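Local coordinates for C2 domain protein (Ramazzottius varieornatus, PDB 7DF2) that binds three calcium ions at one end of a C2-type beta-sandwich, consistent with a calcium-dependent role that remains to be defined, at residues Asp69-Asn83 and Val123-Lys135. Numbering follows the deposited sequence. Where two conformers were deposited one is given.
With CA (calcium ion), chain D; CA (calcium ion), chain E; CA (calcium ion), chain C.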
loop_
_atom_site.group_PDB
_atom_site.type_symbol
_atom_site.label_atom_id
_atom_site.label_comp_id
_atom_site.label_asym_id
_atom_site.label_seq_id
_atom_site.Cartn_x
_atom_site.Cartn_y
_atom_site.Cartn_z
ATOM N N ASP A 69 15.814 -10.464 -0.589
ATOM C CA ASP A 69 15.081 -11.114 -1.681
ATOM C C ASP A 69 13.617 -10.733 -1.540
ATOM O O ASP A 69 12.791 -11.534 -1.077
ATOM C CB ASP A 69 15.276 -12.625 -1.655
ATOM C CG ASP A 69 16.705 -12.984 -1.405
ATOM O OD1 ASP A 69 17.543 -12.527 -2.202
ATOM O OD2 ASP A 69 16.996 -13.646 -0.380
ATOM N N PRO A 70 13.265 -9.502 -1.911
ATOM C CA PRO A 70 11.983 -8.941 -1.476
ATOM C C PRO A 70 10.807 -9.493 -2.267
ATOM O O PRO A 70 10.848 -9.617 -3.496
ATOM C CB PRO A 70 12.157 -7.439 -1.716
ATOM C CG PRO A 70 13.136 -7.368 -2.840
ATOM C CD PRO A 70 14.079 -8.516 -2.638
ATOM N N LYS A 71 9.766 -9.860 -1.535
ATOM C CA LYS A 71 8.428 -10.016 -2.080
ATOM C C LYS A 71 7.610 -8.891 -1.467
ATOM O O LYS A 71 7.498 -8.802 -0.238
ATOM C CB LYS A 71 7.820 -11.383 -1.748
ATOM C CG LYS A 71 6.396 -11.556 -2.324
ATOM C CD LYS A 71 5.887 -12.995 -2.130
ATOM C CE LYS A 71 4.458 -13.147 -2.657
ATOM N NZ LYS A 71 3.925 -14.530 -2.466
ATOM N N ILE A 72 7.075 -8.019 -2.312
ATOM C CA ILE A 72 6.406 -6.805 -1.862
ATOM C C ILE A 72 4.977 -6.845 -2.372
ATOM O O ILE A 72 4.751 -7.008 -3.575
ATOM C CB ILE A 72 7.146 -5.547 -2.357
ATOM C CG1 ILE A 72 8.581 -5.558 -1.820
ATOM C CG2 ILE A 72 6.411 -4.281 -1.912
ATOM C CD1 ILE A 72 9.498 -4.463 -2.402
ATOM N N ILE A 73 4.016 -6.711 -1.463
ATOM C CA ILE A 73 2.600 -6.829 -1.798
ATOM C C ILE A 73 1.865 -5.599 -1.281
ATOM O O ILE A 73 2.290 -4.959 -0.315
ATOM C CB ILE A 73 1.978 -8.124 -1.218
ATOM C CG1 ILE A 73 1.952 -8.064 0.314
ATOM C CG2 ILE A 73 2.775 -9.353 -1.671
ATOM C CD1 ILE A 73 1.417 -9.347 0.951
ATOM N N ALA A 74 0.759 -5.252 -1.946
ATOM C CA ALA A 74 0.058 -4.005 -1.662
ATOM C C ALA A 74 -1.450 -4.191 -1.747
ATOM O O ALA A 74 -1.958 -5.075 -2.445
ATOM C CB ALA A 74 0.479 -2.884 -2.625
ATOM N N PHE A 75 -2.165 -3.322 -1.032
ATOM C CA PHE A 75 -3.623 -3.361 -0.996
ATOM C C PHE A 75 -4.152 -1.984 -0.615
ATOM O O PHE A 75 -3.569 -1.313 0.240
ATOM C CB PHE A 75 -4.093 -4.423 0.008
ATOM C CG PHE A 75 -5.574 -4.705 -0.042
ATOM C CD1 PHE A 75 -6.092 -5.578 -0.991
ATOM C CD2 PHE A 75 -6.436 -4.112 0.869
ATOM C CE1 PHE A 75 -7.453 -5.854 -1.029
ATOM C CE2 PHE A 75 -7.795 -4.382 0.833
ATOM C CZ PHE A 75 -8.299 -5.252 -0.122
ATOM N N ILE A 76 -5.250 -1.564 -1.251
ATOM C CA ILE A 76 -5.954 -0.344 -0.862
ATOM C C ILE A 76 -7.080 -0.769 0.076
ATOM O O ILE A 76 -8.038 -1.423 -0.359
ATOM C CB ILE A 76 -6.511 0.407 -2.084
ATOM C CG1 ILE A 76 -5.385 0.862 -3.015
ATOM C CG2 ILE A 76 -7.350 1.583 -1.641
ATOM C CD1 ILE A 76 -5.872 1.243 -4.443
ATOM N N ASP A 77 -6.971 -0.406 1.362
ATOM C CA ASP A 77 -7.902 -0.876 2.396
ATOM C C ASP A 77 -8.972 0.187 2.647
ATOM O O ASP A 77 -8.776 1.113 3.440
ATOM C CB ASP A 77 -7.147 -1.214 3.681
ATOM C CG ASP A 77 -8.059 -1.786 4.766
ATOM O OD1 ASP A 77 -9.277 -1.966 4.506
ATOM O OD2 ASP A 77 -7.545 -2.057 5.874
ATOM N N THR A 78 -10.128 0.023 2.014
ATOM C CA THR A 78 -11.222 0.967 2.182
ATOM C C THR A 78 -12.144 0.625 3.344
ATOM O O THR A 78 -13.073 1.394 3.619
ATOM C CB THR A 78 -12.054 1.028 0.901
ATOM O OG1 THR A 78 -12.507 -0.292 0.580
ATOM C CG2 THR A 78 -11.210 1.604 -0.260
ATOM N N GLU A 79 -11.919 -0.495 4.025
ATOM C CA GLU A 79 -12.871 -1.024 4.996
ATOM C C GLU A 79 -12.350 -1.069 6.424
ATOM O O GLU A 79 -13.107 -0.786 7.359
ATOM C CB GLU A 79 -13.311 -2.439 4.587
ATOM C CG GLU A 79 -13.825 -2.572 3.161
ATOM C CD GLU A 79 -14.225 -4.002 2.834
ATOM O OE1 GLU A 79 -14.274 -4.828 3.767
ATOM O OE2 GLU A 79 -14.490 -4.305 1.652
ATOM N N LYS A 80 -11.081 -1.426 6.637
ATOM C CA LYS A 80 -10.560 -1.637 7.994
ATOM C C LYS A 80 -9.263 -0.867 8.252
ATOM O O LYS A 80 -8.274 -1.435 8.726
ATOM C CB LYS A 80 -10.363 -3.133 8.233
ATOM C CG LYS A 80 -11.608 -3.978 7.992
ATOM C CD LYS A 80 -12.602 -3.813 9.137
ATOM C CE LYS A 80 -13.637 -4.936 9.188
ATOM N NZ LYS A 80 -14.775 -4.597 10.105
ATOM N N PRO A 81 -9.250 0.451 8.005
ATOM C CA PRO A 81 -7.976 1.183 8.021
ATOM C C PRO A 81 -7.317 1.247 9.385
ATOM O O PRO A 81 -6.107 1.494 9.460
ATOM C CB PRO A 81 -8.366 2.583 7.544
ATOM C CG PRO A 81 -9.784 2.722 7.959
ATOM C CD PRO A 81 -10.384 1.359 7.744
ATOM N N ASN A 82 -8.065 1.046 10.461
ATOM C CA ASN A 82 -7.503 1.131 11.797
ATOM C C ASN A 82 -7.160 -0.227 12.381
ATOM O O ASN A 82 -6.588 -0.284 13.474
ATOM C CB ASN A 82 -8.471 1.868 12.714
ATOM C CG ASN A 82 -8.695 3.295 12.281
ATOM O OD1 ASN A 82 -7.747 4.013 11.954
ATOM N ND2 ASN A 82 -9.954 3.712 12.255
ATOM N N ASN A 83 -7.470 -1.313 11.682
ATOM C CA ASN A 83 -7.251 -2.647 12.218
ATOM C C ASN A 83 -5.825 -3.113 11.958
ATOM O O ASN A 83 -5.120 -2.595 11.087
ATOM C CB ASN A 83 -8.232 -3.652 11.626
ATOM C CG ASN A 83 -9.634 -3.482 12.165
ATOM O OD1 ASN A 83 -9.966 -2.451 12.734
ATOM N ND2 ASN A 83 -10.461 -4.502 11.994
ATOM N N VAL A 123 -16.621 6.825 3.328
ATOM C CA VAL A 123 -15.415 6.526 4.090
ATOM C C VAL A 123 -14.803 7.821 4.596
ATOM O O VAL A 123 -14.939 8.884 3.981
ATOM C CB VAL A 123 -14.371 5.732 3.270
ATOM C CG1 VAL A 123 -14.917 4.370 2.879
ATOM C CG2 VAL A 123 -13.934 6.528 2.044
ATOM N N ARG A 124 -14.120 7.720 5.737
ATOM C CA ARG A 124 -13.338 8.816 6.289
ATOM C C ARG A 124 -11.841 8.612 6.155
ATOM O O ARG A 124 -11.103 9.596 6.110
ATOM C CB ARG A 124 -13.672 9.021 7.773
ATOM C CG ARG A 124 -15.123 9.393 8.019
ATOM C CD ARG A 124 -15.400 9.623 9.491
ATOM N NE ARG A 124 -16.835 9.671 9.765
ATOM C CZ ARG A 124 -17.572 10.774 9.681
ATOM N NH1 ARG A 124 -18.869 10.724 9.946
ATOM N NH2 ARG A 124 -17.012 11.927 9.329
ATOM N N LYS A 125 -11.383 7.364 6.084
ATOM C CA LYS A 125 -9.963 7.046 5.997
ATOM C C LYS A 125 -9.787 5.827 5.109
ATOM O O LYS A 125 -10.495 4.830 5.276
ATOM C CB LYS A 125 -9.375 6.746 7.384
ATOM C CG LYS A 125 -8.830 7.950 8.111
ATOM C CD LYS A 125 -7.744 7.547 9.087
ATOM C CE LYS A 125 -8.292 6.655 10.172
ATOM N NZ LYS A 125 -7.346 6.585 11.307
ATOM N N ILE A 126 -8.831 5.890 4.187
ATOM C CA ILE A 126 -8.461 4.744 3.367
ATOM C C ILE A 126 -6.996 4.440 3.633
ATOM O O ILE A 126 -6.142 5.327 3.518
ATOM C CB ILE A 126 -8.700 5.016 1.871
ATOM C CG1 ILE A 126 -10.197 5.200 1.603
ATOM C CG2 ILE A 126 -8.137 3.895 1.009
ATOM C CD1 ILE A 126 -10.505 5.658 0.195
ATOM N N ALA A 127 -6.706 3.197 3.983
ATOM C CA ALA A 127 -5.355 2.797 4.359
ATOM C C ALA A 127 -4.654 2.176 3.158
ATOM O O ALA A 127 -5.070 1.121 2.671
ATOM C CB ALA A 127 -5.386 1.814 5.522
ATOM N N MET A 128 -3.603 2.831 2.684
ATOM C CA MET A 128 -2.686 2.193 1.745
ATOM C C MET A 128 -1.804 1.244 2.549
ATOM O O MET A 128 -1.140 1.677 3.497
ATOM C CB MET A 128 -1.852 3.244 1.020
ATOM C CG MET A 128 -2.685 4.129 0.104
ATOM S SD MET A 128 -1.664 5.302 -0.804
ATOM C CE MET A 128 -1.316 6.549 0.425
ATOM N N ARG A 129 -1.841 -0.047 2.215
ATOM C CA ARG A 129 -1.129 -1.076 2.971
ATOM C C ARG A 129 -0.071 -1.704 2.076
ATOM O O ARG A 129 -0.358 -2.060 0.930
ATOM C CB ARG A 129 -2.083 -2.162 3.489
ATOM C CG ARG A 129 -3.063 -1.683 4.549
ATOM C CD ARG A 129 -3.792 -2.876 5.161
ATOM N NE ARG A 129 -4.754 -2.447 6.169
ATOM C CZ ARG A 129 -4.475 -2.313 7.461
ATOM N NH1 ARG A 129 -3.253 -2.576 7.921
ATOM N NH2 ARG A 129 -5.423 -1.917 8.299
ATOM N N VAL A 130 1.148 -1.851 2.599
ATOM C CA VAL A 130 2.219 -2.553 1.901
ATOM C C VAL A 130 2.879 -3.497 2.892
ATOM O O VAL A 130 3.102 -3.136 4.055
ATOM C CB VAL A 130 3.278 -1.590 1.313
ATOM C CG1 VAL A 130 4.447 -2.367 0.698
ATOM C CG2 VAL A 130 2.660 -0.669 0.264
ATOM N N ARG A 131 3.176 -4.707 2.443
ATOM C CA ARG A 131 3.968 -5.630 3.246
ATOM C C ARG A 131 5.164 -6.100 2.434
ATOM O O ARG A 131 5.025 -6.497 1.269
ATOM C CB ARG A 131 3.134 -6.825 3.718
ATOM C CG ARG A 131 3.974 -7.917 4.428
ATOM C CD ARG A 131 3.039 -8.992 4.996
ATOM N NE ARG A 131 3.754 -10.101 5.616
ATOM C CZ ARG A 131 4.152 -10.115 6.885
ATOM N NH1 ARG A 131 3.910 -9.078 7.670
ATOM N NH2 ARG A 131 4.790 -11.171 7.369
ATOM N N ALA A 132 6.341 -6.054 3.047
ATOM C CA ALA A 132 7.562 -6.520 2.412
ATOM C C ALA A 132 8.178 -7.615 3.267
ATOM O O ALA A 132 8.325 -7.449 4.480
ATOM C CB ALA A 132 8.563 -5.372 2.223
ATOM N N ILE A 133 8.536 -8.733 2.638
ATOM C CA ILE A 133 9.264 -9.798 3.323
ATOM C C ILE A 133 10.470 -10.154 2.473
ATOM O O ILE A 133 10.501 -9.933 1.261
ATOM C CB ILE A 133 8.414 -11.067 3.600
ATOM C CG1 ILE A 133 7.957 -11.713 2.294
ATOM C CG2 ILE A 133 7.191 -10.731 4.428
ATOM C CD1 ILE A 133 8.751 -12.935 1.889
ATOM N N ASP A 134 11.485 -10.688 3.140
ATOM C CA ASP A 134 12.633 -11.288 2.476
ATOM C C ASP A 134 12.362 -12.782 2.361
ATOM O O ASP A 134 12.091 -13.445 3.368
ATOM C CB ASP A 134 13.909 -11.024 3.282
ATOM C CG ASP A 134 15.034 -11.979 2.922
ATOM O OD1 ASP A 134 15.378 -12.050 1.736
ATOM O OD2 ASP A 134 15.572 -12.667 3.819
ATOM N N LYS A 135 12.409 -13.310 1.141
ATOM C CA LYS A 135 12.209 -14.741 0.964
ATOM C C LYS A 135 13.432 -15.502 1.455
ATOM O O LYS A 135 14.569 -15.167 1.103
ATOM C CB LYS A 135 11.946 -15.068 -0.504
ATOM C CG LYS A 135 10.633 -14.532 -1.027
ATOM C CD LYS A 135 10.437 -14.931 -2.480
ATOM C CE LYS A 135 11.551 -14.373 -3.350
ATOM N NZ LYS A 135 11.465 -12.892 -3.453
HETATM CA CA CA D . 16.582 -14.188 1.851
HETATM CA CA CA E . 19.468 -12.991 -0.606
HETATM CA CA CA C . 16.718 -13.836 5.484
HETATM O O HOH W 1 5.285 -9.523 1.231
HETATM O O HOH W 2 -12.617 3.106 5.740
HETATM O O HOH W 3 -2.594 -1.637 10.592
HETATM O O HOH W 4 18.060 -15.101 7.017
HETATM O O HOH W 5 17.702 -16.245 1.264
HETATM O O HOH W 6 19.517 -15.208 -1.648
#
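Asp69 and Asp134 meet at the calcium end of two antiparallel strands of a C2 beta-sandwich, 70-77 and 126-135, whose axes run at 160°. Asp69 OD2 (2.3 Å) and both carboxylate oxygens of Asp134 bind the chain D calcium ion, with Lys135 O. Each aspartate also binds a second ion, Asp69 that of chain E, Asp134 that of chain C; Asp63 shares in all three sites, Asp136 in D and C. Asp69 N donates to Asp134 OD1 (2.8 Å) on the anti side, tilted from the carboxylate plane, and with the metal bonds helps hold that group's rotation.

Paired backbone bonds join Lys71 to Ile133, Ile73 to Arg131, Phe75 to Arg129 and Asp77 to Ala127. On one face Ile72 CG2 lies 3.8 Å from Val130 CG1, and Met45 of strand 41-51 packs there.

On the other face, Arg129 CB rests 3.7 Å from Phe75 O. With CG anti to the carbonyl carbon (chi1 -67°), the chain runs extended to NE, bringing CD 3.9 Å from Asp77 OD2. NE donates to this oxygen (2.8 Å), carboxylate and guanidinium planes 39° apart. NH2 shares its two hydrogens among Asp77 OD2, the longest bond at 3.2 Å, and Lys80 O and Asn83 O, each at 2.9 Å. Asp77 OD1 takes the backbone N of Glu79 (an Asx turn) and Lys80 (an Asx motif); Asn201 is a further partner. A methionine in place of Arg129 would probably leave Asp77 OD2 without its countercharge and Lys80 O and Asn83 O without their NH2 donor. NH1 donates to a water that in turn donates to Asn83 O.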